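PDB 3UC9: increased recombination centers protein 6 from Saccharomyces cerevisiae, which acts as an accessory factor of clathrin coats, is related to small G proteins, and takes part in gross chromosomal rearrangements and telomere healing. Local coordinates for residues W65-F74 / I193-Q204; I84-I92 / L120-A128. All blocks are in the same frame, centred on the assembly; numbering follows the deposited sequence.

Interaction 1 of 2, residues W65-F74 / I193-Q204; sequences WENRYYKVHF and IDTHDWLNCEVQ
Trp65, Asn67 and Tyr70 of a beta hairpin meet helix 185-195 and the C-terminal tail that follows it. The hairpin joins strands 59-66 and 71-81 at the antiparallel edge of the Rossmann-like sheet. Asp194 OD1 takes two side-chain donors. Trp65 NE1 meets Asp194 OD1 at 2.7 Å, nearly along the carboxylate C-O axis; the oxygen is tilted 22° from the indole plane. Asn67 ND2 comes from above the carboxylate plane, and its amide stands at 90° to that plane. A water links the same oxygen to Glu66 O. Ile193 CG2 sits over the centre of the Trp65 ring in a CH-pi contact.

The Tyr70 hydroxyl reaches the backbone of Asp194. Tyr70 OH donates to Asp194 O at 2.7 Å and accepts from Trp198 NE1 at 3.1 Å. Two bonds thus hold the hydroxyl, one given and one received. The Trp198 ring carries Val72 CG1 over one face and His196 CD2 over the opposite face. Beyond it, Ala104 and Ile30 on neighbouring strands pack against the indole. A type II turn from Trp198 to Cys201 sends the tail back along the hairpin. Lys71 and Gln204 then form one antiparallel hydrogen-bonded pair, with Lys71 N to Gln204 O at 2.8 Å and Gln204 N to Lys71 O at 3.0 Å.

The second shell lies within the hairpin loop. With chi1 at 49°, Asn67 CG lies between its backbone N and carbonyl carbon. Asn67 OD1 accepts from Tyr69 N at 2.8 Å, an Asx turn, and from Tyr70 N at 2.9 Å, which makes it an Asx motif.

Interaction 2 of 2, residues I84-I92 / L120-A128; sequences IPVWVEEFI and LLHQFMIAA
Ile84 begins the contact by laying CG2 against Leu120 CD1, 3.5 Å away. Helices 84-91 and 121-127 pack side by side on the Rossmann-like sheet, and the contact also takes in Leu120 and Ile92, next to them in sequence. Their axes run in nearly the same direction, 24° apart, and come within 10.3 Å. Pro85 follows, and its ring carbons meet both methyls of Leu120 at about a right angle. Trp87 presents the edge of its indole to Phe124, with CZ3 3.9 Å from CE1. Its NE1 is held elsewhere, by Asp79. Val88 splits its branches: CG2 turns to Leu120 CD1, and CG1 meets the edge of the Phe124 ring. Phe91 brings CD2 to 3.5 Å from Phe124 CE1. The ring planes differ by only 16°, yet the rings are displaced and hardly lie over one another. Phe124 CG lies opposite the backbone N (chi1 -176°), which carries the ring across to Val88 and Phe91. Ile92 ends the row, with CG1 3.6 Å from Ala127 CB and CD1 close to Gln123 O. The direct side-chain contacts are apolar and rest on shape and burial; Arg100, outside both segments, adds a polar link by bonding to Phe91 O and Ala127 O.

Overall arrangement
Interactions 1 and 2 flank the middle of the chain. Their centres are 26 Å apart and their nearest atoms about 10 Å apart, so they do not touch. Strand 71-81 starts in interaction 1 and is followed directly by helix 84-91 of interaction 2. In sequence, residues 84-128 lie between the two segments of interaction 1. Strand 29-35 serves both contacts: Ile30 meets Phe74 of interaction 1, while Leu31 meets Trp87 and Phe91 of interaction 2. Relative to the sheet, interaction 1 ties the C-terminal tail to the hairpin at one edge. Interaction 2 lies in the layer of helices packed on the strands.

Interaction 1 of 2, residues W65-F74 / I193-Q204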
loop_
_atom_site.group_PDB
_atom_site.type_symbol
_atom_site.label_atom_id
_atom_site.label_comp_id
_atom_site.label_asym_id
_atom_site.label_seq_id
_atom_site.Cartn_x
_atom_site.Cartn_y
_atom_site.Cartn_z
ATOM N N TRP A 65 8.633 -2.708 12.157
ATOM C CA TRP A 65 8.073 -3.844 11.451
ATOM C C TRP A 65 8.956 -5.031 11.759
ATOM O O TRP A 65 10.141 -5.038 11.417
ATOM C CB TRP A 65 7.997 -3.623 9.950
ATOM C CG TRP A 65 7.278 -4.756 9.264
ATOM C CD1 TRP A 65 7.842 -5.836 8.648
ATOM C CD2 TRP A 65 5.867 -4.939 9.177
ATOM N NE1 TRP A 65 6.868 -6.673 8.171
ATOM C CE2 TRP A 65 5.643 -6.149 8.483
ATOM C CE3 TRP A 65 4.766 -4.195 9.609
ATOM C CZ2 TRP A 65 4.364 -6.626 8.204
ATOM C CZ3 TRP A 65 3.488 -4.678 9.335
ATOM C CH2 TRP A 65 3.301 -5.875 8.633
ATOM N N GLU A 66 8.378 -6.035 12.407
ATOM C CA GLU A 66 9.141 -7.172 12.871
ATOM C C GLU A 66 8.442 -8.479 12.532
ATOM O O GLU A 66 7.212 -8.587 12.565
ATOM C CB GLU A 66 9.421 -7.073 14.381
ATOM C CG GLU A 66 8.187 -6.887 15.264
ATOM C CD GLU A 66 8.535 -6.646 16.743
ATOM O OE1 GLU A 66 9.714 -6.833 17.132
ATOM O OE2 GLU A 66 7.621 -6.270 17.516
ATOM N N ASN A 67 9.252 -9.461 12.175
ATOM C CA ASN A 67 8.772 -10.817 11.946
ATOM C C ASN A 67 9.817 -11.743 12.538
ATOM O O ASN A 67 10.691 -11.292 13.292
ATOM C CB ASN A 67 8.543 -11.051 10.444
ATOM C CG ASN A 67 9.727 -10.614 9.601
ATOM O OD1 ASN A 67 10.866 -11.006 9.866
ATOM N ND2 ASN A 67 9.465 -9.794 8.586
ATOM N N ARG A 68 9.731 -13.029 12.215
ATOM C CA ARG A 68 10.670 -14.010 12.752
ATOM C C ARG A 68 12.106 -13.870 12.226
ATOM O O ARG A 68 13.028 -14.442 12.805
ATOM C CB ARG A 68 10.163 -15.415 12.453
ATOM C CG ARG A 68 8.937 -15.785 13.238
ATOM C CD ARG A 68 8.387 -17.120 12.764
ATOM N NE ARG A 68 7.583 -16.976 11.550
ATOM C CZ ARG A 68 7.226 -17.984 10.756
ATOM N NH1 ARG A 68 7.611 -19.229 11.025
ATOM N NH2 ARG A 68 6.488 -17.745 9.678
ATOM N N TYR A 69 12.284 -13.111 11.144
ATOM C CA TYR A 69 13.569 -13.018 10.439
ATOM C C TYR A 69 14.329 -11.732 10.757
ATOM O O TYR A 69 15.530 -11.773 10.999
ATOM C CB TYR A 69 13.334 -13.119 8.934
ATOM C CG TYR A 69 12.436 -14.285 8.592
ATOM C CD1 TYR A 69 12.834 -15.589 8.865
ATOM C CD2 TYR A 69 11.169 -14.080 8.045
ATOM C CE1 TYR A 69 12.004 -16.668 8.581
ATOM C CE2 TYR A 69 10.333 -15.154 7.756
ATOM C CZ TYR A 69 10.758 -16.440 8.028
ATOM O OH TYR A 69 9.936 -17.500 7.742
ATOM N N TYR A 70 13.627 -10.601 10.761
ATOM C CA TYR A 70 14.281 -9.300 10.942
ATOM C C TYR A 70 13.368 -8.267 11.587
ATOM O O TYR A 70 12.164 -8.483 11.716
ATOM C CB TYR A 70 14.772 -8.781 9.589
ATOM C CG TYR A 70 13.663 -8.390 8.623
ATOM C CD1 TYR A 70 13.140 -7.100 8.620
ATOM C CD2 TYR A 70 13.138 -9.309 7.705
ATOM C CE1 TYR A 70 12.121 -6.731 7.746
ATOM C CE2 TYR A 70 12.118 -8.946 6.821
ATOM C CZ TYR A 70 11.616 -7.646 6.849
ATOM O OH TYR A 70 10.600 -7.248 6.004
ATOM N N LYS A 71 13.968 -7.143 11.985
ATOM C CA LYS A 71 13.255 -5.945 12.435
ATOM C C LYS A 71 13.758 -4.784 11.588
ATOM O O LYS A 71 14.967 -4.675 11.349
ATOM C CB LYS A 71 13.594 -5.580 13.882
ATOM C CG LYS A 71 13.188 -6.568 14.954
ATOM C CD LYS A 71 13.925 -6.282 16.272
ATOM C CE LYS A 71 13.801 -4.825 16.727
ATOM N NZ LYS A 71 14.513 -4.592 18.019
ATOM N N VAL A 72 12.846 -3.924 11.149
ATOM C CA VAL A 72 13.214 -2.690 10.450
ATOM C C VAL A 72 12.340 -1.568 11.001
ATOM O O VAL A 72 11.213 -1.809 11.423
ATOM C CB VAL A 72 13.059 -2.828 8.922
ATOM C CG1 VAL A 72 11.584 -2.961 8.537
ATOM C CG2 VAL A 72 13.726 -1.657 8.204
ATOM N N HIS A 73 12.876 -0.352 11.042
ATOM C CA HIS A 73 12.124 0.795 11.523
ATOM C C HIS A 73 11.611 1.595 10.336
ATOM O O HIS A 73 12.367 1.856 9.394
ATOM C CB HIS A 73 12.998 1.660 12.433
ATOM C CG HIS A 73 13.358 0.986 13.723
ATOM N ND1 HIS A 73 12.734 1.279 14.917
ATOM C CD2 HIS A 73 14.259 0.014 13.999
ATOM C CE1 HIS A 73 13.240 0.523 15.874
ATOM N NE2 HIS A 73 14.168 -0.254 15.345
ATOM N N PHE A 74 10.330 1.968 10.379
ATOM C CA PHE A 74 9.696 2.694 9.270
ATOM C C PHE A 74 8.792 3.823 9.782
ATOM O O PHE A 74 8.417 3.861 10.963
ATOM C CB PHE A 74 8.907 1.734 8.361
ATOM C CG PHE A 74 7.622 1.234 8.967
ATOM C CD1 PHE A 74 6.407 1.775 8.590
ATOM C CD2 PHE A 74 7.637 0.233 9.928
ATOM C CE1 PHE A 74 5.229 1.322 9.150
ATOM C CE2 PHE A 74 6.474 -0.207 10.498
ATOM C CZ PHE A 74 5.263 0.335 10.108
ATOM N N ILE A 193 4.696 -7.015 2.946
ATOM C CA ILE A 193 5.596 -6.143 3.701
ATOM C C ILE A 193 6.801 -6.942 4.210
ATOM O O ILE A 193 7.935 -6.484 4.116
ATOM C CB ILE A 193 4.851 -5.430 4.843
ATOM C CG1 ILE A 193 3.740 -4.557 4.247
ATOM C CG2 ILE A 193 5.821 -4.548 5.673
ATOM C CD1 ILE A 193 2.811 -3.907 5.256
ATOM N N ASP A 194 6.550 -8.139 4.737
ATOM C CA ASP A 194 7.612 -9.017 5.217
ATOM C C ASP A 194 8.661 -9.326 4.154
ATOM O O ASP A 194 9.846 -9.388 4.463
ATOM C CB ASP A 194 7.042 -10.362 5.688
ATOM C CG ASP A 194 6.391 -10.299 7.049
ATOM O OD1 ASP A 194 6.576 -9.312 7.791
ATOM O OD2 ASP A 194 5.699 -11.286 7.383
ATOM N N THR A 195 8.225 -9.542 2.913
ATOM C CA THR A 195 9.128 -9.995 1.852
ATOM C C THR A 195 9.711 -8.827 1.045
ATOM O O THR A 195 10.510 -9.043 0.133
ATOM C CB THR A 195 8.438 -11.027 0.920
ATOM O OG1 THR A 195 7.283 -10.447 0.299
ATOM C CG2 THR A 195 8.017 -12.275 1.718
ATOM N N HIS A 196 9.317 -7.601 1.393
ATOM C CA HIS A 196 9.835 -6.382 0.759
ATOM C C HIS A 196 11.341 -6.203 0.981
ATOM O O HIS A 196 11.850 -6.478 2.066
ATOM C CB HIS A 196 9.086 -5.144 1.293
ATOM C CG HIS A 196 9.532 -3.849 0.688
ATOM N ND1 HIS A 196 9.235 -3.487 -0.611
ATOM C CD2 HIS A 196 10.266 -2.836 1.204
ATOM C CE1 HIS A 196 9.762 -2.297 -0.859
ATOM N NE2 HIS A 196 10.375 -1.873 0.236
ATOM N N ASP A 197 12.042 -5.741 -0.047
ATOM C CA ASP A 197 13.446 -5.333 0.103
ATOM C C ASP A 197 13.507 -3.905 0.587
ATOM O O ASP A 197 13.246 -2.980 -0.170
ATOM C CB ASP A 197 14.208 -5.439 -1.214
ATOM C CG ASP A 197 14.658 -6.855 -1.525
ATOM O OD1 ASP A 197 14.637 -7.716 -0.611
ATOM O OD2 ASP A 197 15.054 -7.085 -2.694
ATOM N N TRP A 198 13.898 -3.716 1.842
ATOM C CA TRP A 198 13.946 -2.391 2.437
ATOM C C TRP A 198 15.226 -1.666 2.022
ATOM O O TRP A 198 16.291 -1.856 2.608
ATOM C CB TRP A 198 13.853 -2.501 3.955
ATOM C CG TRP A 198 12.512 -3.000 4.417
ATOM C CD1 TRP A 198 12.120 -4.296 4.550
ATOM C CD2 TRP A 198 11.397 -2.201 4.814
ATOM N NE1 TRP A 198 10.829 -4.358 5.009
ATOM C CE2 TRP A 198 10.356 -3.085 5.172
ATOM C CE3 TRP A 198 11.175 -0.820 4.900
ATOM C CZ2 TRP A 198 9.113 -2.635 5.622
ATOM C CZ3 TRP A 198 9.948 -0.369 5.341
ATOM C CH2 TRP A 198 8.920 -1.282 5.689
ATOM N N LEU A 199 15.102 -0.834 1.000
ATOM C CA LEU A 199 16.242 -0.228 0.336
ATOM C C LEU A 199 16.934 0.832 1.198
ATOM O O LEU A 199 16.310 1.827 1.625
ATOM C CB LEU A 199 15.779 0.385 -0.986
ATOM C CG LEU A 199 16.789 1.106 -1.876
ATOM C CD1 LEU A 199 17.924 0.192 -2.366
ATOM C CD2 LEU A 199 16.030 1.682 -3.040
ATOM N N ASN A 200 18.231 0.614 1.429
ATOM C CA ASN A 200 19.056 1.488 2.251
ATOM C C ASN A 200 18.488 1.732 3.663
ATOM O O ASN A 200 18.636 2.824 4.227
ATOM C CB ASN A 200 19.336 2.797 1.506
ATOM C CG ASN A 200 20.104 2.577 0.213
ATOM O OD1 ASN A 200 19.857 3.237 -0.788
ATOM N ND2 ASN A 200 21.034 1.634 0.228
ATOM N N CYS A 201 17.848 0.698 4.215
ATOM C CA CYS A 201 17.406 0.682 5.603
ATOM C C CYS A 201 18.245 -0.299 6.395
ATOM O O CYS A 201 18.624 -1.360 5.883
ATOM C CB CYS A 201 15.947 0.250 5.710
ATOM S SG CYS A 201 14.801 1.245 4.761
ATOM N N GLU A 202 18.501 0.034 7.661
ATOM C CA GLU A 202 19.213 -0.864 8.545
ATOM C C GLU A 202 18.242 -1.953 8.967
ATOM O O GLU A 202 17.192 -1.672 9.545
ATOM C CB GLU A 202 19.741 -0.139 9.781
ATOM C CG GLU A 202 20.602 -1.034 10.674
ATOM C CD GLU A 202 21.072 -0.350 11.942
ATOM O OE1 GLU A 202 20.244 0.305 12.618
ATOM O OE2 GLU A 202 22.270 -0.490 12.277
ATOM N N VAL A 203 18.595 -3.189 8.663
ATOM C CA VAL A 203 17.751 -4.321 8.996
ATOM C C VAL A 203 18.514 -5.122 10.032
ATOM O O VAL A 203 19.682 -5.457 9.817
ATOM C CB VAL A 203 17.421 -5.144 7.735
ATOM C CG1 VAL A 203 16.566 -6.364 8.077
ATOM C CG2 VAL A 203 16.703 -4.270 6.719
ATOM N N GLN A 204 17.871 -5.366 11.172
ATOM C CA GLN A 204 18.472 -6.097 12.283
ATOM C C GLN A 204 17.866 -7.499 12.387
ATOM O O GLN A 204 16.669 -7.676 12.154
ATOM C CB GLN A 204 18.249 -5.331 13.590
ATOM C CG GLN A 204 19.064 -4.032 13.706
ATOM C CD GLN A 204 20.511 -4.262 14.138
ATOM O OE1 GLN A 204 21.447 -4.012 13.374
ATOM N NE2 GLN A 204 20.698 -4.734 15.370
HETATM O O HOH W 1 5.181 -9.553 10.263
HETATM O O HOH W 2 15.735 0.292 10.409
#

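Interaction 2 of 2, residues I84-I92 / L120-A128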
loop_
_atom_site.group_PDB
_atom_site.type_symbol
_atom_site.label_atom_id
_atom_site.label_comp_id
_atom_site.label_asym_id
_atom_site.label_seq_id
_atom_site.Cartn_x
_atom_site.Cartn_y
_atom_site.Cartn_z
ATOM N N ILE A 84 -9.222 10.560 -5.742
ATOM C CA ILE A 84 -7.945 9.862 -5.946
ATOM C C ILE A 84 -7.133 10.458 -7.104
ATOM O O ILE A 84 -5.947 10.738 -6.939
ATOM C CB ILE A 84 -8.137 8.333 -6.177
ATOM C CG1 ILE A 84 -8.758 7.655 -4.948
ATOM C CG2 ILE A 84 -6.818 7.674 -6.542
ATOM C CD1 ILE A 84 -7.985 7.823 -3.681
ATOM N N PRO A 85 -7.764 10.663 -8.278
ATOM C CA PRO A 85 -6.993 11.212 -9.400
ATOM C C PRO A 85 -6.321 12.561 -9.106
ATOM O O PRO A 85 -5.194 12.784 -9.545
ATOM C CB PRO A 85 -8.042 11.345 -10.509
ATOM C CG PRO A 85 -9.035 10.292 -10.197
ATOM C CD PRO A 85 -9.131 10.295 -8.697
ATOM N N VAL A 86 -6.999 13.444 -8.370
ATOM C CA VAL A 86 -6.415 14.726 -7.988
ATOM C C VAL A 86 -5.179 14.506 -7.104
ATOM O O VAL A 86 -4.158 15.161 -7.278
ATOM C CB VAL A 86 -7.442 15.632 -7.257
ATOM C CG1 VAL A 86 -6.768 16.900 -6.742
ATOM C CG2 VAL A 86 -8.615 15.967 -8.181
ATOM N N TRP A 87 -5.281 13.576 -6.166
ATOM C CA TRP A 87 -4.149 13.225 -5.315
ATOM C C TRP A 87 -2.983 12.653 -6.136
ATOM O O TRP A 87 -1.830 13.039 -5.936
ATOM C CB TRP A 87 -4.593 12.240 -4.241
ATOM C CG TRP A 87 -3.532 11.948 -3.253
ATOM C CD1 TRP A 87 -3.306 12.596 -2.070
ATOM C CD2 TRP A 87 -2.531 10.943 -3.361
ATOM N NE1 TRP A 87 -2.222 12.048 -1.433
ATOM C CE2 TRP A 87 -1.727 11.028 -2.205
ATOM C CE3 TRP A 87 -2.237 9.966 -4.318
ATOM C CZ2 TRP A 87 -0.650 10.178 -1.984
ATOM C CZ3 TRP A 87 -1.156 9.128 -4.100
ATOM C CH2 TRP A 87 -0.384 9.233 -2.941
ATOM N N VAL A 88 -3.294 11.762 -7.073
ATOM C CA VAL A 88 -2.281 11.169 -7.956
ATOM C C VAL A 88 -1.577 12.255 -8.790
ATOM O O VAL A 88 -0.355 12.242 -8.930
ATOM C CB VAL A 88 -2.901 10.110 -8.879
ATOM C CG1 VAL A 88 -1.928 9.717 -10.007
ATOM C CG2 VAL A 88 -3.331 8.887 -8.063
ATOM N N GLU A 89 -2.350 13.203 -9.309
ATOM C CA GLU A 89 -1.760 14.285 -10.092
ATOM C C GLU A 89 -0.704 15.038 -9.281
ATOM O O GLU A 89 0.372 15.330 -9.788
ATOM C CB GLU A 89 -2.813 15.253 -10.602
ATOM C CG GLU A 89 -2.188 16.400 -11.377
ATOM C CD GLU A 89 -3.173 17.137 -12.229
ATOM O OE1 GLU A 89 -4.231 17.541 -11.698
ATOM O OE2 GLU A 89 -2.882 17.317 -13.429
ATOM N N GLU A 90 -1.007 15.328 -8.024
ATOM C CA GLU A 90 -0.071 16.041 -7.139
ATOM C C GLU A 90 1.139 15.165 -6.777
ATOM O O GLU A 90 2.280 15.634 -6.708
ATOM C CB GLU A 90 -0.802 16.500 -5.867
ATOM C CG GLU A 90 -1.915 17.529 -6.123
ATOM C CD GLU A 90 -2.860 17.737 -4.931
ATOM O OE1 GLU A 90 -2.879 16.900 -3.993
ATOM O OE2 GLU A 90 -3.601 18.744 -4.949
ATOM N N PHE A 91 0.886 13.884 -6.560
ATOM C CA PHE A 91 1.931 12.938 -6.176
ATOM C C PHE A 91 2.989 12.739 -7.283
ATOM O O PHE A 91 4.177 12.563 -6.993
ATOM C CB PHE A 91 1.276 11.606 -5.805
ATOM C CG PHE A 91 2.152 10.703 -5.004
ATOM C CD1 PHE A 91 2.384 10.956 -3.656
ATOM C CD2 PHE A 91 2.745 9.601 -5.590
ATOM C CE1 PHE A 91 3.195 10.117 -2.910
ATOM C CE2 PHE A 91 3.550 8.756 -4.848
ATOM C CZ PHE A 91 3.780 9.016 -3.512
ATOM N N ILE A 92 2.539 12.807 -8.535
ATOM C CA ILE A 92 3.348 12.581 -9.742
ATOM C C ILE A 92 4.255 13.750 -10.148
ATOM O O ILE A 92 5.107 13.605 -11.035
ATOM C CB ILE A 92 2.395 12.320 -10.949
ATOM C CG1 ILE A 92 2.129 10.833 -11.126
ATOM C CG2 ILE A 92 2.913 12.928 -12.249
ATOM C CD1 ILE A 92 1.144 10.584 -12.266
ATOM N N LEU A 120 -5.710 4.700 -13.243
ATOM C CA LEU A 120 -4.628 5.650 -12.977
ATOM C C LEU A 120 -3.285 4.939 -12.806
ATOM O O LEU A 120 -2.231 5.583 -12.787
ATOM C CB LEU A 120 -4.927 6.418 -11.685
ATOM C CG LEU A 120 -6.288 7.110 -11.537
ATOM C CD1 LEU A 120 -6.566 7.456 -10.067
ATOM C CD2 LEU A 120 -6.368 8.348 -12.391
ATOM N N LEU A 121 -3.325 3.613 -12.658
ATOM C CA LEU A 121 -2.162 2.855 -12.206
ATOM C C LEU A 121 -0.966 2.926 -13.164
ATOM O O LEU A 121 0.170 3.040 -12.725
ATOM C CB LEU A 121 -2.575 1.402 -11.931
ATOM C CG LEU A 121 -1.845 0.536 -10.903
ATOM C CD1 LEU A 121 -1.510 1.287 -9.633
ATOM C CD2 LEU A 121 -2.700 -0.707 -10.587
ATOM N N HIS A 122 -1.195 2.888 -14.472
ATOM C CA HIS A 122 -0.070 2.965 -15.409
ATOM C C HIS A 122 0.760 4.230 -15.194
ATOM O O HIS A 122 1.977 4.172 -15.015
ATOM C CB HIS A 122 -0.534 2.890 -16.855
ATOM C CG HIS A 122 0.592 2.978 -17.836
ATOM N ND1 HIS A 122 1.402 1.903 -18.133
ATOM C CD2 HIS A 122 1.068 4.022 -18.555
ATOM C CE1 HIS A 122 2.318 2.276 -19.010
ATOM N NE2 HIS A 122 2.135 3.556 -19.287
ATOM N N GLN A 123 0.088 5.374 -15.189
ATOM C CA GLN A 123 0.755 6.653 -14.997
ATOM C C GLN A 123 1.365 6.797 -13.594
ATOM O O GLN A 123 2.438 7.373 -13.439
ATOM C CB GLN A 123 -0.235 7.781 -15.231
ATOM C CG GLN A 123 -0.631 7.929 -16.664
ATOM C CD GLN A 123 -1.684 8.991 -16.828
ATOM O OE1 GLN A 123 -1.370 10.140 -17.130
ATOM N NE2 GLN A 123 -2.944 8.621 -16.592
ATOM N N PHE A 124 0.665 6.295 -12.585
ATOM C CA PHE A 124 1.180 6.295 -11.224
ATOM C C PHE A 124 2.484 5.502 -11.136
ATOM O O PHE A 124 3.469 5.969 -10.551
ATOM C CB PHE A 124 0.155 5.691 -10.272
ATOM C CG PHE A 124 0.568 5.742 -8.821
ATOM C CD1 PHE A 124 0.411 6.902 -8.078
ATOM C CD2 PHE A 124 1.115 4.632 -8.201
ATOM C CE1 PHE A 124 0.792 6.951 -6.742
ATOM C CE2 PHE A 124 1.493 4.673 -6.869
ATOM C CZ PHE A 124 1.335 5.835 -6.141
ATOM N N MET A 125 2.477 4.297 -11.701
ATOM C CA MET A 125 3.644 3.418 -11.617
ATOM C C MET A 125 4.839 3.971 -12.391
ATOM O O MET A 125 5.968 3.841 -11.946
ATOM C CB MET A 125 3.294 2.009 -12.099
ATOM C CG MET A 125 2.262 1.304 -11.253
ATOM S SD MET A 125 2.537 1.311 -9.476
ATOM C CE MET A 125 4.179 0.602 -9.424
ATOM N N ILE A 126 4.601 4.604 -13.539
ATOM C CA ILE A 126 5.690 5.265 -14.265
ATOM C C ILE A 126 6.460 6.244 -13.363
ATOM O O ILE A 126 7.692 6.330 -13.437
ATOM C CB ILE A 126 5.183 6.017 -15.532
ATOM C CG1 ILE A 126 4.596 5.048 -16.567
ATOM C CG2 ILE A 126 6.299 6.832 -16.170
ATOM C CD1 ILE A 126 5.448 3.847 -16.861
ATOM N N ALA A 127 5.738 6.972 -12.518
ATOM C CA ALA A 127 6.331 7.983 -11.643
ATOM C C ALA A 127 6.931 7.378 -10.370
ATOM O O ALA A 127 7.804 7.988 -9.757
ATOM C CB ALA A 127 5.280 9.059 -11.273
ATOM N N ALA A 128 6.448 6.206 -9.961
ATOM C CA ALA A 128 6.882 5.586 -8.702
ATOM C C ALA A 128 8.333 5.111 -8.800
ATOM O O ALA A 128 8.831 4.775 -9.883
ATOM C CB ALA A 128 5.981 4.394 -8.320
#